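Local coordinates for protein redox-sensing transcriptional repressor Rex (Thermus thermophilus, PDB 2DT5) that probably represses transcription in response to the cellular NADH/NAD(+) balance, working as a DNA-binding homodimer that carries NAD in a Rossmann fold, at residues S9-I12 and T13-R16; E70-I74 and L75-R79. The protein carries 1 engineered substitution. All blocks are in the same frame, centred on the assembly; numbering follows the deposited sequence.

From the N terminus, the chain first runs into helix 7-23, where contact 1 joins two successive turns. After the rest of the predicted helix-turn-helix region comes helix 64-75; contact 2 closes its C-terminal end and turns the chain towards strand 81-86 of the Rossmann sheet. Both are local contacts in series, neither nested nor crossed, and neither closes a long loop. They meet through side chains: Leu-15 CD2 lies 3.5 Å from Leu-77 CD1, and Leu-11 and Tyr-14 pack on Leu-71. Helix 7-23 is thus joined to helix 64-75 and to the link between the DNA-binding and NAD-binding parts, and both contacts touch the second subunit.

Contact 1: S9-I12 and T13-R16; sequences SRLI and TYLR
Tyr-14 lays its ring beneath the backbone carbonyl of Arg-10, whose O stands 3.1 Å above the ring plane, offset towards the rim. The same oxygen accepts the Tyr-14 N-H at 2.9 Å and 163°, one of four successive helical bonds here. The two side chains then run alongside each other, Arg-10 CD lying 3.6 Å from Tyr-14 OH. The hydroxyl sits in plane at the edge of the guanidinium, and both groups converge on Asp-48 OD2, by a salt bridge from Arg-10 NE and a hydrogen bond with Tyr-14 OH. On the tightly packed, buried side, Leu-11 CD2 meets Tyr-14 CD1 at 3.9 Å, and Leu-15 continues this surface towards Lys-68. The contact is looser at Arg-16, which is partly exposed: its CG, held beside the backbone N (chi1 -63°), lies 3.4 Å from Ile-12 O, and the bend at chi2 (-36°) then brings NE alongside Ile-12 CG2. Arg-16 NH1 makes a long, weak ion pair with Glu-19. Ile-12 packs on Thr-194 and Arg-16 on Leu-190, both of the second subunit. A first helix joined to helix 42-51 through Asp-48 fits the winged-helix DNA-binding fold, in which helix 42-51 is probably the recognition helix.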
loop_
_atom_site.group_PDB
_atom_site.type_symbol
_atom_site.label_atom_id
_atom_site.label_comp_id
_atom_site.label_asym_id
_atom_site.label_seq_id
_atom_site.Cartn_x
_atom_site.Cartn_y
_atom_site.Cartn_z
ATOM N N SER B 9 -0.900 -10.247 5.680
ATOM C CA SER B 9 -1.117 -9.657 4.350
ATOM C C SER B 9 -1.607 -10.763 3.409
ATOM O O SER B 9 -2.493 -10.545 2.586
ATOM C CB SER B 9 0.186 -9.038 3.813
ATOM O OG SER B 9 0.571 -7.909 4.593
ATOM N N ARG B 10 -1.038 -11.958 3.532
ATOM C CA ARG B 10 -1.493 -13.061 2.688
ATOM C C ARG B 10 -2.971 -13.387 2.957
ATOM O O ARG B 10 -3.753 -13.590 2.025
ATOM C CB ARG B 10 -0.639 -14.300 2.921
ATOM C CG ARG B 10 0.754 -14.197 2.314
ATOM C CD ARG B 10 1.329 -15.595 2.046
ATOM N NE ARG B 10 1.517 -16.378 3.265
ATOM C CZ ARG B 10 2.461 -16.130 4.168
ATOM N NH1 ARG B 10 3.308 -15.116 3.989
ATOM N NH2 ARG B 10 2.572 -16.907 5.238
ATOM N N LEU B 11 -3.359 -13.417 4.228
ATOM C CA LEU B 11 -4.749 -13.708 4.557
ATOM C C LEU B 11 -5.663 -12.653 3.929
ATOM O O LEU B 11 -6.729 -12.977 3.380
ATOM C CB LEU B 11 -4.956 -13.746 6.077
ATOM C CG LEU B 11 -4.218 -14.856 6.840
ATOM C CD1 LEU B 11 -4.652 -14.832 8.304
ATOM C CD2 LEU B 11 -4.539 -16.212 6.229
ATOM N N ILE B 12 -5.239 -11.393 4.013
ATOM C CA ILE B 12 -5.993 -10.285 3.438
ATOM C C ILE B 12 -6.092 -10.496 1.924
ATOM O O ILE B 12 -7.144 -10.274 1.325
ATOM C CB ILE B 12 -5.315 -8.927 3.776
ATOM C CG1 ILE B 12 -5.383 -8.699 5.297
ATOM C CG2 ILE B 12 -6.016 -7.762 3.021
ATOM C CD1 ILE B 12 -4.460 -7.592 5.844
ATOM N N THR B 13 -5.014 -10.960 1.309
ATOM C CA THR B 13 -5.050 -11.219 -0.133
ATOM C C THR B 13 -6.077 -12.308 -0.471
ATOM O O THR B 13 -6.876 -12.155 -1.405
ATOM C CB THR B 13 -3.689 -11.683 -0.644
ATOM O OG1 THR B 13 -2.725 -10.641 -0.451
ATOM C CG2 THR B 13 -3.776 -12.039 -2.114
ATOM N N TYR B 14 -6.052 -13.401 0.297
ATOM C CA TYR B 14 -6.966 -14.516 0.079
ATOM C C TYR B 14 -8.405 -14.037 0.191
ATOM O O TYR B 14 -9.292 -14.494 -0.545
ATOM C CB TYR B 14 -6.730 -15.613 1.128
ATOM C CG TYR B 14 -5.322 -16.177 1.172
ATOM C CD1 TYR B 14 -4.802 -16.689 2.362
ATOM C CD2 TYR B 14 -4.529 -16.236 0.028
ATOM C CE1 TYR B 14 -3.524 -17.246 2.424
ATOM C CE2 TYR B 14 -3.238 -16.799 0.074
ATOM C CZ TYR B 14 -2.745 -17.298 1.283
ATOM O OH TYR B 14 -1.479 -17.820 1.377
ATOM N N LEU B 15 -8.637 -13.114 1.117
ATOM C CA LEU B 15 -9.974 -12.593 1.325
ATOM C C LEU B 15 -10.446 -11.778 0.117
ATOM O O LEU B 15 -11.611 -11.896 -0.296
ATOM C CB LEU B 15 -10.026 -11.754 2.596
ATOM C CG LEU B 15 -11.397 -11.157 2.902
ATOM C CD1 LEU B 15 -12.418 -12.280 3.059
ATOM C CD2 LEU B 15 -11.331 -10.299 4.171
ATOM N N ARG B 16 -9.557 -10.959 -0.450
ATOM C CA ARG B 16 -9.913 -10.156 -1.638
ATOM C C ARG B 16 -10.297 -11.123 -2.751
ATOM O O ARG B 16 -11.340 -10.977 -3.372
ATOM C CB ARG B 16 -8.731 -9.285 -2.127
ATOM C CG ARG B 16 -8.265 -8.235 -1.130
ATOM C CD ARG B 16 -9.454 -7.665 -0.374
ATOM N NE ARG B 16 -9.046 -6.751 0.687
ATOM C CZ ARG B 16 -9.838 -6.363 1.682
ATOM N NH1 ARG B 16 -11.088 -6.813 1.765
ATOM N NH2 ARG B 16 -9.382 -5.507 2.585
#

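Contact 2: E70-I74 and L75-R79; sequences ELRHI and LGLNR
Arg-72 and Leu-77 meet where helix 64-75 ends, their side chains crossing at about a right angle. Arg-72 CB lies 4.1 Å from Leu-77 CB, while CG leans against Leu-15 CD1 of helix 7-23. The chain then bends at chi3 (58°) and brings the guanidinium back over Leu-77, whose CB lies over one face, offset towards the rim and 4.0 Å from NH1. At the tip, NH2 comes within 3.4 Å of Leu-77 O at an angle too poor for a hydrogen bond; that oxygen is hydrogen-bonded to Ser-104 OG instead. With an alanine here, Leu-77 CB would probably lose the guanidinium that lies against it, and a gap would open beside Leu-15. In the backbone, Arg-72 O accepts Leu-77 N at 2.8 Å and His-73 O accepts Gly-76 N at 3.1 Å, the latter from well above the carbonyl plane. With Gly-76 at positive phi (83°), this is a Schellman motif. One water bridges His-73 O, Asn-78 OD1 and Arg-79 NE. Leu-71 and Leu-75 pack on helix 7-23, Leu-75 and Leu-77 also touch Thr-194 of the second subunit, and the turn hands the chain on from helix 64-75 to strand 81-86, with Gly-76 O hydrogen-bonded to Trp-81 NE1.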
loop_
_atom_site.group_PDB
_atom_site.type_symbol
_atom_site.label_atom_id
_atom_site.label_comp_id
_atom_site.label_asym_id
_atom_site.label_seq_id
_atom_site.Cartn_x
_atom_site.Cartn_y
_atom_site.Cartn_z
ATOM N N GLU B 70 -14.661 -17.062 7.754
ATOM C CA GLU B 70 -13.597 -17.420 8.693
ATOM C C GLU B 70 -12.447 -16.429 8.667
ATOM O O GLU B 70 -11.981 -15.978 9.719
ATOM C CB GLU B 70 -13.086 -18.830 8.400
ATOM C CG GLU B 70 -14.178 -19.886 8.611
ATOM C CD GLU B 70 -13.720 -21.302 8.300
ATOM O OE1 GLU B 70 -12.710 -21.462 7.586
ATOM O OE2 GLU B 70 -14.385 -22.255 8.756
ATOM N N LEU B 71 -11.970 -16.096 7.475
ATOM C CA LEU B 71 -10.882 -15.124 7.368
ATOM C C LEU B 71 -11.308 -13.787 7.972
ATOM O O LEU B 71 -10.526 -13.121 8.637
ATOM C CB LEU B 71 -10.475 -14.941 5.914
ATOM C CG LEU B 71 -9.744 -16.154 5.348
ATOM C CD1 LEU B 71 -9.370 -15.889 3.895
ATOM C CD2 LEU B 71 -8.495 -16.425 6.187
ATOM N N ARG B 72 -12.559 -13.394 7.755
ATOM C CA ARG B 72 -13.034 -12.138 8.319
ATOM C C ARG B 72 -13.013 -12.191 9.860
ATOM O O ARG B 72 -12.674 -11.200 10.522
ATOM C CB ARG B 72 -14.446 -11.825 7.794
ATOM C CG ARG B 72 -14.474 -11.421 6.285
ATOM C CD ARG B 72 -15.901 -11.233 5.783
ATOM N NE ARG B 72 -16.614 -10.217 6.551
ATOM C CZ ARG B 72 -16.410 -8.909 6.435
ATOM N NH1 ARG B 72 -15.512 -8.440 5.565
ATOM N NH2 ARG B 72 -17.084 -8.070 7.209
ATOM N N HIS B 73 -13.370 -13.338 10.440
ATOM C CA HIS B 73 -13.357 -13.434 11.899
ATOM C C HIS B 73 -11.928 -13.330 12.436
ATOM O O HIS B 73 -11.651 -12.596 13.398
ATOM C CB HIS B 73 -13.975 -14.750 12.382
ATOM C CG HIS B 73 -13.931 -14.909 13.872
ATOM N ND1 HIS B 73 -13.047 -15.756 14.507
ATOM C CD2 HIS B 73 -14.622 -14.278 14.852
ATOM C CE1 HIS B 73 -13.194 -15.639 15.816
ATOM N NE2 HIS B 73 -14.141 -14.749 16.053
ATOM N N ILE B 74 -11.026 -14.071 11.812
ATOM C CA ILE B 74 -9.626 -14.052 12.206
ATOM C C ILE B 74 -9.031 -12.655 12.122
ATOM O O ILE B 74 -8.310 -12.222 13.024
ATOM C CB ILE B 74 -8.801 -14.960 11.305
ATOM C CG1 ILE B 74 -9.183 -16.407 11.574
ATOM C CG2 ILE B 74 -7.296 -14.733 11.535
ATOM C CD1 ILE B 74 -8.739 -17.354 10.478
ATOM N N LEU B 75 -9.341 -11.953 11.034
ATOM C CA LEU B 75 -8.793 -10.624 10.815
ATOM C C LEU B 75 -9.452 -9.538 11.661
ATOM O O LEU B 75 -8.951 -8.415 11.727
ATOM C CB LEU B 75 -8.871 -10.280 9.308
ATOM C CG LEU B 75 -7.986 -11.190 8.433
ATOM C CD1 LEU B 75 -8.303 -10.991 6.943
ATOM C CD2 LEU B 75 -6.514 -10.899 8.698
ATOM N N GLY B 76 -10.559 -9.887 12.314
ATOM C CA GLY B 76 -11.275 -8.938 13.143
ATOM C C GLY B 76 -12.220 -8.063 12.345
ATOM O O GLY B 76 -12.637 -7.003 12.807
ATOM N N LEU B 77 -12.568 -8.505 11.141
ATOM C CA LEU B 77 -13.467 -7.731 10.294
ATOM C C LEU B 77 -14.945 -7.923 10.624
ATOM O O LEU B 77 -15.797 -7.123 10.216
ATOM C CB LEU B 77 -13.185 -8.070 8.835
ATOM C CG LEU B 77 -11.759 -7.680 8.407
ATOM C CD1 LEU B 77 -11.416 -8.294 7.045
ATOM C CD2 LEU B 77 -11.642 -6.164 8.355
ATOM N N ASN B 78 -15.271 -8.973 11.372
ATOM C CA ASN B 78 -16.668 -9.189 11.726
ATOM C C ASN B 78 -16.997 -8.352 12.954
ATOM O O ASN B 78 -18.030 -8.518 13.584
ATOM C CB ASN B 78 -16.947 -10.672 11.968
ATOM C CG ASN B 78 -16.041 -11.276 13.021
ATOM O OD1 ASN B 78 -14.936 -10.790 13.252
ATOM N ND2 ASN B 78 -16.496 -12.359 13.645
ATOM N N ARG B 79 -16.089 -7.449 13.288
ATOM C CA ARG B 79 -16.278 -6.546 14.415
ATOM C C ARG B 79 -16.492 -5.154 13.812
ATOM O O ARG B 79 -16.221 -4.955 12.633
ATOM C CB ARG B 79 -15.021 -6.518 15.287
ATOM C CG ARG B 79 -14.739 -7.796 16.051
ATOM C CD ARG B 79 -13.318 -7.792 16.550
ATOM N NE ARG B 79 -13.038 -8.883 17.484
ATOM C CZ ARG B 79 -13.366 -8.866 18.774
ATOM N NH1 ARG B 79 -13.990 -7.815 19.289
ATOM N NH2 ARG B 79 -13.048 -9.887 19.559
HETATM O O HOH W 1 -12.869 -11.174 15.184
#